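Local coordinates for alpha-L-rhamnosidase (Klebsiella oxytoca, PDB 4XHC), which hydrolyses terminal alpha-L-rhamnose residues from rhamnose-containing glycosides, as a bacterial glycoside hydrolase of family GH78, at residues 300-305 / 355-360; 347-352 / 370-375; 126-131 / 174-179. All blocks are in the same frame, centred on the assembly; numbering follows the deposited sequence.

Contact 1: 300-305 / 355-360. With RAM (alpha-L-rhamnopyranose), chain C.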
loop_
_atom_site.group_PDB
_atom_site.type_symbol
_atom_site.label_atom_id
_atom_site.label_comp_id
_atom_site.label_asym_id
_atom_site.label_seq_id
_atom_site.Cartn_x
_atom_site.Cartn_y
_atom_site.Cartn_z
ATOM N N PHE A 300 15.186 -27.933 12.149
ATOM C CA PHE A 300 16.197 -28.963 11.916
ATOM C C PHE A 300 15.539 -30.249 11.477
ATOM O O PHE A 300 14.667 -30.750 12.162
ATOM C CB PHE A 300 17.038 -29.159 13.176
ATOM C CG PHE A 300 17.770 -27.917 13.584
ATOM C CD1 PHE A 300 18.982 -27.583 12.981
ATOM C CD2 PHE A 300 17.229 -27.053 14.530
ATOM C CE1 PHE A 300 19.652 -26.423 13.335
ATOM C CE2 PHE A 300 17.899 -25.896 14.891
ATOM C CZ PHE A 300 19.107 -25.575 14.289
ATOM N N LEU A 301 15.980 -30.765 10.328
ATOM C CA LEU A 301 15.431 -31.970 9.727
ATOM C C LEU A 301 16.502 -33.054 9.520
ATOM O O LEU A 301 17.570 -32.811 8.968
ATOM C CB LEU A 301 14.760 -31.623 8.399
ATOM C CG LEU A 301 13.452 -30.820 8.497
ATOM C CD1 LEU A 301 13.093 -30.203 7.157
ATOM C CD2 LEU A 301 12.292 -31.672 9.005
ATOM N N PHE A 302 16.200 -34.260 9.978
ATOM C CA PHE A 302 17.105 -35.401 9.878
ATOM C C PHE A 302 17.640 -35.577 8.460
ATOM O O PHE A 302 18.848 -35.719 8.270
ATOM C CB PHE A 302 16.355 -36.646 10.330
ATOM C CG PHE A 302 17.180 -37.911 10.357
ATOM C CD1 PHE A 302 17.982 -38.221 11.453
ATOM C CD2 PHE A 302 17.087 -38.832 9.320
ATOM C CE1 PHE A 302 18.697 -39.407 11.499
ATOM C CE2 PHE A 302 17.808 -40.008 9.356
ATOM C CZ PHE A 302 18.614 -40.299 10.447
ATOM N N ASP A 303 16.747 -35.545 7.471
ATOM C CA ASP A 303 17.133 -35.835 6.084
ATOM C C ASP A 303 17.902 -34.694 5.432
ATOM O O ASP A 303 18.933 -34.924 4.794
ATOM C CB ASP A 303 15.940 -36.292 5.203
ATOM C CG ASP A 303 14.757 -35.316 5.195
ATOM O OD1 ASP A 303 14.576 -34.531 6.156
ATOM O OD2 ASP A 303 13.956 -35.385 4.233
ATOM N N TYR A 304 17.419 -33.469 5.612
ATOM C CA TYR A 304 18.084 -32.291 5.054
ATOM C C TYR A 304 19.497 -32.096 5.606
ATOM O O TYR A 304 20.398 -31.677 4.877
ATOM C CB TYR A 304 17.239 -31.035 5.295
ATOM C CG TYR A 304 16.086 -30.864 4.329
ATOM C CD1 TYR A 304 15.513 -31.960 3.692
ATOM C CD2 TYR A 304 15.551 -29.611 4.077
ATOM C CE1 TYR A 304 14.468 -31.807 2.813
ATOM C CE2 TYR A 304 14.492 -29.459 3.205
ATOM C CZ TYR A 304 13.958 -30.563 2.582
ATOM O OH TYR A 304 12.913 -30.439 1.703
ATOM N N SER A 305 19.694 -32.407 6.883
ATOM C CA SER A 305 21.034 -32.378 7.469
ATOM C C SER A 305 21.964 -33.364 6.761
ATOM O O SER A 305 23.041 -32.995 6.316
ATOM C CB SER A 305 20.986 -32.683 8.973
ATOM O OG SER A 305 22.245 -33.134 9.432
ATOM N N TRP A 355 7.883 -33.429 13.686
ATOM C CA TRP A 355 8.323 -33.229 12.291
ATOM C C TRP A 355 9.853 -33.248 12.234
ATOM O O TRP A 355 10.509 -32.236 11.991
ATOM C CB TRP A 355 7.744 -31.913 11.754
ATOM C CG TRP A 355 7.824 -31.721 10.251
ATOM C CD1 TRP A 355 7.362 -32.566 9.282
ATOM C CD2 TRP A 355 8.367 -30.589 9.564
ATOM N NE1 TRP A 355 7.609 -32.042 8.031
ATOM C CE2 TRP A 355 8.225 -30.829 8.178
ATOM C CE3 TRP A 355 8.973 -29.399 9.986
ATOM C CZ2 TRP A 355 8.667 -29.926 7.219
ATOM C CZ3 TRP A 355 9.412 -28.505 9.037
ATOM C CH2 TRP A 355 9.256 -28.770 7.667
ATOM N N TRP A 356 10.403 -34.437 12.463
ATOM C CA TRP A 356 11.839 -34.632 12.651
ATOM C C TRP A 356 12.586 -34.927 11.356
ATOM O O TRP A 356 13.803 -34.783 11.298
ATOM C CB TRP A 356 12.094 -35.749 13.668
ATOM C CG TRP A 356 11.572 -37.120 13.286
ATOM C CD1 TRP A 356 10.313 -37.596 13.474
ATOM C CD2 TRP A 356 12.320 -38.184 12.689
ATOM N NE1 TRP A 356 10.217 -38.885 13.010
ATOM C CE2 TRP A 356 11.438 -39.275 12.528
ATOM C CE3 TRP A 356 13.654 -38.324 12.278
ATOM C CZ2 TRP A 356 11.845 -40.490 11.969
ATOM C CZ3 TRP A 356 14.060 -39.527 11.716
ATOM C CH2 TRP A 356 13.156 -40.596 11.568
ATOM N N VAL A 357 11.849 -35.340 10.331
ATOM C CA VAL A 357 12.388 -35.620 9.008
ATOM C C VAL A 357 11.313 -35.232 7.974
ATOM O O VAL A 357 10.118 -35.309 8.260
ATOM C CB VAL A 357 12.771 -37.104 8.889
ATOM C CG1 VAL A 357 11.569 -38.008 9.099
ATOM C CG2 VAL A 357 13.439 -37.397 7.552
ATOM N N PHE A 358 11.718 -34.796 6.782
ATOM C CA PHE A 358 10.731 -34.319 5.808
ATOM C C PHE A 358 10.160 -35.390 4.866
ATOM O O PHE A 358 8.993 -35.742 4.973
ATOM C CB PHE A 358 11.253 -33.142 4.981
ATOM C CG PHE A 358 10.306 -32.747 3.893
ATOM C CD1 PHE A 358 9.033 -32.300 4.209
ATOM C CD2 PHE A 358 10.654 -32.885 2.560
ATOM C CE1 PHE A 358 8.136 -31.963 3.217
ATOM C CE2 PHE A 358 9.751 -32.550 1.557
ATOM C CZ PHE A 358 8.492 -32.087 1.888
ATOM N N ILE A 359 10.973 -35.859 3.922
ATOM C CA ILE A 359 10.582 -36.901 2.951
ATOM C C ILE A 359 9.566 -36.477 1.886
ATOM O O ILE A 359 9.857 -36.598 0.699
ATOM C CB ILE A 359 10.063 -38.177 3.633
ATOM C CG1 ILE A 359 11.022 -38.635 4.747
ATOM C CG2 ILE A 359 9.850 -39.279 2.607
ATOM C CD1 ILE A 359 12.428 -38.969 4.299
ATOM N N ASP A 360 8.383 -36.019 2.289
ATOM C CA ASP A 360 7.343 -35.556 1.337
ATOM C C ASP A 360 6.297 -34.740 2.092
ATOM O O ASP A 360 6.254 -34.761 3.317
ATOM C CB ASP A 360 6.676 -36.759 0.650
ATOM C CG ASP A 360 5.760 -36.371 -0.532
ATOM O OD1 ASP A 360 5.814 -35.221 -1.022
ATOM O OD2 ASP A 360 4.985 -37.245 -0.999
HETATM C C1 RAM C . 8.343 -26.229 2.284
HETATM C C2 RAM C . 8.802 -26.018 0.854
HETATM C C3 RAM C . 10.275 -26.350 0.709
HETATM C C4 RAM C . 10.582 -27.616 1.491
HETATM C C5 RAM C . 10.417 -27.325 2.973
HETATM C C6 RAM C . 9.957 -28.520 3.769
HETATM O O1 RAM C . 7.512 -25.190 2.624
HETATM O O2 RAM C . 8.046 -26.912 0.053
HETATM O O3 RAM C . 10.620 -26.535 -0.665
HETATM O O4 RAM C . 11.912 -28.036 1.251
HETATM O O5 RAM C . 9.456 -26.266 3.171
#
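Tyr304 and Phe358 meet with their rings oblique, Tyr304 OH 3.4 Å from Phe358 CD2, beside the bound alpha-L-rhamnopyranose in the pocket of the six-hairpin glycosidase domain, the (alpha/alpha)6 barrel of the GH78 family. Tyr304 OH donates a hydrogen bond to O4 of the sugar (2.6 Å), which lies near the plane of the phenol ring. The methyl carbon C6 sits over the rim of one Phe358 face and at the edge of Trp355, 3.9 Å from Trp355 CZ2, so the sugar's apolar corner is held by two aromatic side chains; Glu506, Asp249 and His528 are also hydrogen-bonded to the sugar. Behind this first shell, Leu301 CD2 stands over the centre of the Trp355 six-membered ring, 4.0 Å from the centroid, a CH-pi contact that backs the indole. Asp303 positions the loop that carries Phe358. With CG set between the backbone N and the carbonyl carbon (chi1 55°), the carboxylate faces two successive amides: Phe358 N reaches Asp303 OD1 from above the carboxylate plane (2.9 Å), and Ile359 N reaches Asp303 OD2 on its syn side, tilted out of that plane (3.0 Å). Farther out, the edge of Trp356 points at the face of Phe302, the planes inclined at 68°, and both side chains pack on Ala371 of helix 368-389. At the start of helix 302-319, Phe302 N gives a hydrogen bond to Trp356 O, 2.8 Å long.

Contact 2: 347-352 / 370-375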
loop_
_atom_site.group_PDB
_atom_site.type_symbol
_atom_site.label_atom_id
_atom_site.label_comp_id
_atom_site.label_asym_id
_atom_site.label_seq_id
_atom_site.Cartn_x
_atom_site.Cartn_y
_atom_site.Cartn_z
ATOM N N GLY A 347 20.126 -51.009 15.406
ATOM C CA GLY A 347 20.566 -50.319 14.186
ATOM C C GLY A 347 19.433 -49.795 13.329
ATOM O O GLY A 347 19.653 -49.440 12.166
ATOM N N VAL A 348 18.231 -49.722 13.900
ATOM C CA VAL A 348 17.086 -49.121 13.212
ATOM C C VAL A 348 16.787 -47.746 13.786
ATOM O O VAL A 348 16.803 -47.557 14.997
ATOM C CB VAL A 348 15.821 -49.970 13.383
ATOM C CG1 VAL A 348 14.691 -49.392 12.556
ATOM C CG2 VAL A 348 16.084 -51.421 13.005
ATOM N N VAL A 349 16.516 -46.792 12.914
ATOM C CA VAL A 349 16.209 -45.404 13.312
ATOM C C VAL A 349 14.912 -45.310 14.114
ATOM O O VAL A 349 13.894 -45.835 13.683
ATOM C CB VAL A 349 16.084 -44.518 12.059
ATOM C CG1 VAL A 349 15.433 -43.196 12.380
ATOM C CG2 VAL A 349 17.448 -44.277 11.445
ATOM N N ARG A 350 14.951 -44.637 15.266
ATOM C CA ARG A 350 13.762 -44.461 16.107
ATOM C C ARG A 350 12.719 -43.601 15.423
ATOM O O ARG A 350 13.050 -42.619 14.773
ATOM C CB ARG A 350 14.108 -43.779 17.430
ATOM C CG ARG A 350 14.776 -44.673 18.443
ATOM C CD ARG A 350 15.007 -43.946 19.761
ATOM N NE ARG A 350 16.224 -44.438 20.417
ATOM C CZ ARG A 350 17.443 -43.897 20.298
ATOM N NH1 ARG A 350 17.655 -42.809 19.555
ATOM N NH2 ARG A 350 18.464 -44.455 20.939
ATOM N N ASP A 351 11.455 -43.950 15.620
ATOM C CA ASP A 351 10.342 -43.208 15.048
ATOM C C ASP A 351 9.772 -42.244 16.093
ATOM O O ASP A 351 9.891 -42.485 17.282
ATOM C CB ASP A 351 9.276 -44.207 14.574
ATOM C CG ASP A 351 8.170 -43.561 13.762
ATOM O OD1 ASP A 351 8.421 -42.565 13.040
ATOM O OD2 ASP A 351 7.042 -44.086 13.835
ATOM N N SER A 352 9.170 -41.144 15.651
ATOM C CA SER A 352 8.415 -40.257 16.557
ATOM C C SER A 352 7.432 -39.404 15.765
ATOM O O SER A 352 7.533 -39.317 14.537
ATOM C CB SER A 352 9.340 -39.371 17.394
ATOM O OG SER A 352 10.104 -38.509 16.568
ATOM N N ALA A 370 11.707 -44.671 5.347
ATOM C CA ALA A 370 12.316 -43.726 4.417
ATOM C C ALA A 370 13.542 -43.074 5.032
ATOM O O ALA A 370 14.554 -42.930 4.368
ATOM C CB ALA A 370 11.310 -42.666 3.991
ATOM N N ALA A 371 13.448 -42.685 6.302
ATOM C CA ALA A 371 14.583 -42.115 7.024
ATOM C C ALA A 371 15.757 -43.102 7.138
ATOM O O ALA A 371 16.913 -42.716 6.995
ATOM C CB ALA A 371 14.148 -41.663 8.407
ATOM N N GLN A 372 15.459 -44.369 7.389
ATOM C CA GLN A 372 16.487 -45.399 7.409
ATOM C C GLN A 372 17.221 -45.426 6.069
ATOM O O GLN A 372 18.451 -45.533 6.026
ATOM C CB GLN A 372 15.860 -46.764 7.701
ATOM C CG GLN A 372 16.849 -47.925 7.822
ATOM C CD GLN A 372 17.536 -48.019 9.173
ATOM O OE1 GLN A 372 17.177 -47.331 10.121
ATOM N NE2 GLN A 372 18.499 -48.922 9.277
ATOM N N GLY A 373 16.467 -45.342 4.979
ATOM C CA GLY A 373 17.037 -45.341 3.641
ATOM C C GLY A 373 17.878 -44.106 3.367
ATOM O O GLY A 373 18.913 -44.180 2.714
ATOM N N VAL A 374 17.444 -42.958 3.862
ATOM C CA VAL A 374 18.207 -41.740 3.640
ATOM C C VAL A 374 19.542 -41.821 4.376
ATOM O O VAL A 374 20.572 -41.405 3.854
ATOM C CB VAL A 374 17.405 -40.487 4.048
ATOM C CG1 VAL A 374 18.295 -39.251 4.075
ATOM C CG2 VAL A 374 16.245 -40.275 3.081
ATOM N N LEU A 375 19.522 -42.377 5.576
ATOM C CA LEU A 375 20.735 -42.540 6.356
ATOM C C LEU A 375 21.741 -43.421 5.624
ATOM O O LEU A 375 22.915 -43.076 5.511
ATOM C CB LEU A 375 20.401 -43.145 7.726
ATOM C CG LEU A 375 21.587 -43.431 8.645
ATOM C CD1 LEU A 375 22.410 -42.170 8.857
ATOM C CD2 LEU A 375 21.090 -43.987 9.966
#
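Gln372 and Val349 run antiparallel alongside each other, the glutamine reaching from its helix to the loop backbone while the valine reaches from the loop to the helix. The glutamine side chain leaves the helix with CG anti to the backbone N (chi1 -177°) and then bends at chi2 (81°), which brings the OE1/NE2 end of the amide up to the backbone of residues 347-349. Both ends of that amide are used. Gln372 OE1 accepts from Val349 N at 2.9 Å, the donor tilted somewhat from the carbonyl plane, and Gln372 NE2 donates to Gly347 O at 3.2 Å along an almost straight line. Gly347 O lies close to the plane of the amide, so the two bonds together fix the rotation of the group and leave little freedom to flip it. NE2 has a second acceptor, Leu404 O of helix 391-412, which ties the loop and two helices to one buried side chain.

The loop in question joins helix 322-340 to helix 368-389 in the (alpha/alpha)6-barrel catalytic domain; here it folds back over the flank of the second helix. Val348 crosses Gln372 at about a right angle, and its side chain touches Ala407 and Ala411 of helix 391-412. Val349, by contrast, faces helix 368-389. Its CG2 branch lies 3.3 Å from Gln372 OE1 and also meets Leu375 CD2, one turn along the helix, at 3.9 Å, the two side chains meeting at a slant. Its CG1 branch, anti to the backbone N (chi1 165°), leads the other way along the helix, to Ala371 CB at 4.4 Å. Beyond the valine, Val349 O is held in turn by Gln368 NE2.

Contact 3: 126-131 / 174-179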
loop_
_atom_site.group_PDB
_atom_site.type_symbol
_atom_site.label_atom_id
_atom_site.label_comp_id
_atom_site.label_asym_id
_atom_site.label_seq_id
_atom_site.Cartn_x
_atom_site.Cartn_y
_atom_site.Cartn_z
ATOM N N LEU A 126 -3.590 -3.582 -6.969
ATOM C CA LEU A 126 -2.928 -4.538 -7.848
ATOM C C LEU A 126 -2.891 -5.915 -7.215
ATOM O O LEU A 126 -2.680 -6.041 -6.014
ATOM C CB LEU A 126 -1.503 -4.087 -8.138
ATOM C CG LEU A 126 -1.305 -2.651 -8.621
ATOM C CD1 LEU A 126 0.144 -2.454 -9.000
ATOM C CD2 LEU A 126 -2.195 -2.330 -9.809
ATOM N N THR A 127 -3.106 -6.946 -8.024
ATOM C CA THR A 127 -3.054 -8.337 -7.557
ATOM C C THR A 127 -2.254 -9.165 -8.552
ATOM O O THR A 127 -2.456 -9.055 -9.761
ATOM C CB THR A 127 -4.463 -8.913 -7.396
ATOM O OG1 THR A 127 -5.267 -7.978 -6.690
ATOM C CG2 THR A 127 -4.444 -10.195 -6.615
ATOM N N PHE A 128 -1.338 -9.975 -8.036
ATOM C CA PHE A 128 -0.402 -10.723 -8.863
ATOM C C PHE A 128 -0.610 -12.216 -8.690
ATOM O O PHE A 128 -0.741 -12.698 -7.562
ATOM C CB PHE A 128 1.017 -10.417 -8.424
ATOM C CG PHE A 128 1.399 -8.972 -8.519
ATOM C CD1 PHE A 128 1.086 -8.091 -7.491
ATOM C CD2 PHE A 128 2.118 -8.501 -9.611
ATOM C CE1 PHE A 128 1.468 -6.759 -7.561
ATOM C CE2 PHE A 128 2.487 -7.171 -9.691
ATOM C CZ PHE A 128 2.168 -6.299 -8.663
ATOM N N GLY A 129 -0.585 -12.961 -9.789
ATOM C CA GLY A 129 -0.757 -14.409 -9.716
ATOM C C GLY A 129 0.132 -15.202 -10.649
ATOM O O GLY A 129 0.370 -14.794 -11.780
ATOM N N GLU A 130 0.620 -16.342 -10.172
ATOM C CA GLU A 130 1.325 -17.276 -11.031
ATOM C C GLU A 130 0.332 -18.035 -11.913
ATOM O O GLU A 130 0.649 -18.380 -13.053
ATOM C CB GLU A 130 2.146 -18.269 -10.202
ATOM C CG GLU A 130 3.232 -17.665 -9.322
ATOM C CD GLU A 130 3.961 -18.730 -8.513
ATOM O OE1 GLU A 130 3.320 -19.343 -7.631
ATOM O OE2 GLU A 130 5.165 -18.971 -8.740
ATOM N N THR A 131 -0.854 -18.320 -11.373
ATOM C CA THR A 131 -1.961 -18.880 -12.161
ATOM C C THR A 131 -3.092 -17.868 -12.296
ATOM O O THR A 131 -3.164 -16.900 -11.544
ATOM C CB THR A 131 -2.548 -20.148 -11.520
ATOM O OG1 THR A 131 -3.084 -19.850 -10.214
ATOM C CG2 THR A 131 -1.487 -21.202 -11.399
ATOM N N ARG A 174 2.526 -14.398 -13.528
ATOM C CA ARG A 174 2.181 -14.296 -14.932
ATOM C C ARG A 174 1.033 -13.293 -15.185
ATOM O O ARG A 174 1.067 -12.546 -16.168
ATOM C CB ARG A 174 1.806 -15.658 -15.486
ATOM C CG ARG A 174 1.294 -15.535 -16.901
ATOM C CD ARG A 174 1.257 -16.835 -17.657
ATOM N NE ARG A 174 0.506 -16.630 -18.887
ATOM C CZ ARG A 174 0.344 -17.544 -19.828
ATOM N NH1 ARG A 174 0.900 -18.742 -19.710
ATOM N NH2 ARG A 174 -0.367 -17.246 -20.897
ATOM N N TYR A 175 0.012 -13.301 -14.322
ATOM C CA TYR A 175 -1.141 -12.412 -14.481
ATOM C C TYR A 175 -1.090 -11.281 -13.469
ATOM O O TYR A 175 -0.604 -11.459 -12.344
ATOM C CB TYR A 175 -2.461 -13.180 -14.352
ATOM C CG TYR A 175 -2.574 -14.296 -15.348
ATOM C CD1 TYR A 175 -3.046 -14.072 -16.639
ATOM C CD2 TYR A 175 -2.174 -15.584 -15.011
ATOM C CE1 TYR A 175 -3.131 -15.106 -17.560
ATOM C CE2 TYR A 175 -2.246 -16.623 -15.924
ATOM C CZ TYR A 175 -2.728 -16.380 -17.189
ATOM O OH TYR A 175 -2.785 -17.428 -18.065
ATOM N N LEU A 176 -1.596 -10.124 -13.893
ATOM C CA LEU A 176 -1.686 -8.936 -13.063
ATOM C C LEU A 176 -3.083 -8.331 -13.194
ATOM O O LEU A 176 -3.488 -7.930 -14.273
ATOM C CB LEU A 176 -0.641 -7.909 -13.499
ATOM C CG LEU A 176 -0.840 -6.487 -12.961
ATOM C CD1 LEU A 176 -0.782 -6.481 -11.440
ATOM C CD2 LEU A 176 0.193 -5.535 -13.534
ATOM N N LYS A 177 -3.806 -8.252 -12.086
ATOM C CA LYS A 177 -5.093 -7.581 -12.070
ATOM C C LYS A 177 -4.891 -6.160 -11.616
ATOM O O LYS A 177 -4.210 -5.924 -10.627
ATOM C CB LYS A 177 -6.046 -8.272 -11.112
ATOM C CG LYS A 177 -7.425 -7.638 -11.039
ATOM C CD LYS A 177 -8.404 -8.573 -10.350
ATOM C CE LYS A 177 -9.705 -7.863 -10.047
ATOM N NZ LYS A 177 -10.601 -8.755 -9.273
ATOM N N VAL A 178 -5.496 -5.225 -12.338
ATOM C CA VAL A 178 -5.415 -3.803 -12.028
ATOM C C VAL A 178 -6.829 -3.255 -11.879
ATOM O O VAL A 178 -7.622 -3.295 -12.816
ATOM C CB VAL A 178 -4.705 -3.026 -13.149
ATOM C CG1 VAL A 178 -4.601 -1.549 -12.799
ATOM C CG2 VAL A 178 -3.331 -3.614 -13.401
ATOM N N GLU A 179 -7.114 -2.725 -10.697
ATOM C CA GLU A 179 -8.432 -2.246 -10.347
ATOM C C GLU A 179 -8.359 -0.769 -9.963
ATOM O O GLU A 179 -7.539 -0.371 -9.146
ATOM C CB GLU A 179 -8.935 -3.072 -9.176
ATOM C CG GLU A 179 -10.409 -2.920 -8.837
ATOM C CD GLU A 179 -10.916 -4.034 -7.924
ATOM O OE1 GLU A 179 -10.102 -4.910 -7.478
ATOM O OE2 GLU A 179 -12.138 -4.020 -7.644
#
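Gly129 O takes two backbone hydrogen bonds, from Arg174 N at 2.8 Å and from Tyr175 N at 3.0 Å. Two residues thus face one, a classic beta bulge, where strand 175-182 enters its antiparallel pairing with strand 122-129 in the beta domain that precedes the catalytic barrel. The Tyr175 donor lies in the carbonyl plane, the Arg174 donor tilted well out of it. From the bulge Arg174 runs extended to salt bridges with Asp98 of the same sheet and Asp502 of the catalytic domain, while Glu130 pairs with Lys240 and bonds Tyr526 N, so this end of the strand pair faces the domain junction. The register continues through Gly129 with Tyr175 and Thr127 with Lys177, both hydrogen-bonded pairs, the latter closed by Lys177 N to Thr127 O at 2.8 Å. Leu126, Phe128, Leu176 and Val178 share the opposite face from Thr127 and Lys177, the first three touching Leu107 of the other sheet. Leu126 and Val178 lie side by side there, CD2 against CG1 at 3.9 Å. Leu176, with CG anti to its own amide nitrogen (chi1 165°), lays CD1 over the rim of the Phe128 face, 4.0 Å from the ring centroid.

Contacts 1 and 2 belong to the helical catalytic domain and touch one another: the Trp356 ring of contact 1 rests against Val349 of contact 2 as well, with Trp356 CH2 3.5 Å from Val349 CG1. Both rest on the long connection between helices 322-340 and 368-389, and both tie its backbone down with a buried polar side chain, a carboxylate in contact 1 and a carboxamide in contact 2. Only contact 1 meets the sugar, and it is the richest in aromatic side chains. Contact 3 stands apart in the beta domain, its centre about 34 Å from that of contact 1; there backbone bonds do the joining, one face is buried and the other partly exposed.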